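PDB 2ZZR: unsaturated glucuronyl hydrolase, which hydrolyses unsaturated chondroitin, hyaluronan and heparin disaccharides, releasing the unsaturated uronic acid from glycosaminoglycan fragments. Local coordinates for residues A[140-145]-A[179-184]. Numbering follows the deposited sequence.
Sequences IKAADK and IQLLFF
Lys145 NZ is gripped by salt bridges to Asp111 and Glu148 and a hydrogen bond to Leu110 O; its side chain leads away from helix 180-189, where Leu181 and Leu182 pack against the flank at Ala142 and Ala143. No hydrogen bond crosses the contact, and its side-chain pairs are apolar. Leu181 points its fork at the backbone of Ala143: with CG anti to the backbone N (chi1 171°), CD2 lies 3.8 Å from Ala143 N, and CD1 sits 4.1 Å from Ala143 CB. CD2 also comes within 4.2 Å of Ala142 CB. Leu182 meets Ala143 with one methyl alone: CD2 rests 3.7 Å from Ala143 O, a van der Waals touch, and 4.1 Å from Ala143 CB. The Ala143 methyl is thus shared by the two leucines. The axes of 140-145 and 180-184 come to 9.3 Å, at 122° between their N-to-C directions. This pairing of steeply inclined, neighbouring helices belongs to the alpha-helical barrel of six hairpins found in glycoside hydrolase family 88. Leu181 also reaches Leu115 and lies about 9 Å, side chain to side chain, from the probable nucleophile Asp114. One turn before Ala143, Ile140 extends CD1 obliquely to the Phe184 ring, 4.4 Å from CE2. The Phe184 side chain also touches Thr124 and Arg128 of helix 115-130, while Leu182 packs against Val197 of helix 192-209.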
# COMPACT_ATOMS: atom_id res chain seq x y z
N ILE A 140 8.66 5.99 16.61
CA ILE A 140 8.55 7.41 16.95
C ILE A 140 9.65 8.22 16.26
O ILE A 140 9.38 9.28 15.70
CB ILE A 140 8.54 7.65 18.48
CG1 ILE A 140 7.36 6.91 19.13
CG2 ILE A 140 8.47 9.15 18.80
CD1 ILE A 140 5.99 7.25 18.56
N LYS A 141 10.88 7.70 16.28
CA LYS A 141 11.99 8.36 15.60
C LYS A 141 11.73 8.48 14.09
O LYS A 141 12.01 9.53 13.50
CB LYS A 141 13.31 7.64 15.88
CG LYS A 141 13.83 7.87 17.30
CD LYS A 141 15.04 6.99 17.60
CE LYS A 141 15.64 7.34 18.96
NZ LYS A 141 16.88 6.58 19.22
N ALA A 142 11.17 7.43 13.49
CA ALA A 142 10.75 7.45 12.08
C ALA A 142 9.67 8.49 11.81
O ALA A 142 9.72 9.18 10.79
CB ALA A 142 10.28 6.07 11.64
N ALA A 143 8.70 8.61 12.71
CA ALA A 143 7.64 9.61 12.60
C ALA A 143 8.25 11.02 12.59
O ALA A 143 7.90 11.84 11.75
CB ALA A 143 6.62 9.46 13.72
N ASP A 144 9.17 11.28 13.52
CA ASP A 144 9.87 12.57 13.56
C ASP A 144 10.65 12.83 12.28
O ASP A 144 10.67 13.96 11.77
CB ASP A 144 10.79 12.64 14.78
CG ASP A 144 10.03 12.71 16.09
OD1 ASP A 144 8.86 13.15 16.07
OD2 ASP A 144 10.60 12.32 17.13
N LYS A 145 11.28 11.79 11.74
CA LYS A 145 11.99 11.89 10.47
C LYS A 145 11.04 12.30 9.34
O LYS A 145 11.35 13.18 8.54
CB LYS A 145 12.72 10.58 10.14
CG LYS A 145 13.62 10.64 8.91
CD LYS A 145 14.85 11.51 9.15
CE LYS A 145 15.72 11.60 7.90
NZ LYS A 145 15.13 12.53 6.90
N ILE A 179 1.32 8.51 6.03
CA ILE A 179 0.81 9.35 7.12
C ILE A 179 0.18 8.52 8.26
O ILE A 179 -0.10 9.04 9.33
CB ILE A 179 -0.18 10.45 6.63
CG1 ILE A 179 -1.47 9.85 6.06
CG2 ILE A 179 0.50 11.38 5.62
CD1 ILE A 179 -2.58 10.88 5.73
N GLN A 180 -0.02 7.23 8.02
CA GLN A 180 -0.56 6.37 9.08
C GLN A 180 0.42 6.33 10.25
O GLN A 180 0.01 6.32 11.42
CB GLN A 180 -0.87 4.96 8.54
CG GLN A 180 -1.79 4.95 7.30
CD GLN A 180 -2.99 5.91 7.38
OE1 GLN A 180 -3.24 6.69 6.46
NE2 GLN A 180 -3.72 5.84 8.48
N LEU A 181 1.71 6.36 9.92
CA LEU A 181 2.79 6.47 10.90
C LEU A 181 2.59 7.68 11.81
O LEU A 181 2.82 7.61 13.02
CB LEU A 181 4.13 6.56 10.17
CG LEU A 181 5.41 6.89 10.95
CD1 LEU A 181 5.67 5.82 12.01
CD2 LEU A 181 6.58 7.00 9.98
N LEU A 182 2.14 8.78 11.22
CA LEU A 182 1.91 10.01 11.98
C LEU A 182 0.69 9.93 12.89
O LEU A 182 0.72 10.43 14.01
CB LEU A 182 1.81 11.22 11.05
CG LEU A 182 3.04 11.44 10.17
CD1 LEU A 182 2.85 12.67 9.31
CD2 LEU A 182 4.32 11.55 11.00
N PHE A 183 -0.38 9.28 12.42
CA PHE A 183 -1.55 9.04 13.28
C PHE A 183 -1.18 8.16 14.47
O PHE A 183 -1.68 8.37 15.58
CB PHE A 183 -2.71 8.41 12.50
CG PHE A 183 -3.45 9.37 11.59
CD1 PHE A 183 -3.59 9.09 10.23
CD2 PHE A 183 -4.02 10.54 12.09
CE1 PHE A 183 -4.28 9.96 9.38
CE2 PHE A 183 -4.71 11.42 11.25
CZ PHE A 183 -4.84 11.13 9.89
N PHE A 184 -0.30 7.18 14.24
CA PHE A 184 0.20 6.32 15.33
C PHE A 184 1.00 7.14 16.34
O PHE A 184 0.77 7.04 17.56
CB PHE A 184 1.05 5.17 14.78
CG PHE A 184 1.70 4.33 15.86
CD1 PHE A 184 0.99 3.30 16.47
CD2 PHE A 184 3.00 4.59 16.28
CE1 PHE A 184 1.57 2.53 17.48
CE2 PHE A 184 3.59 3.82 17.29
CZ PHE A 184 2.88 2.79 17.88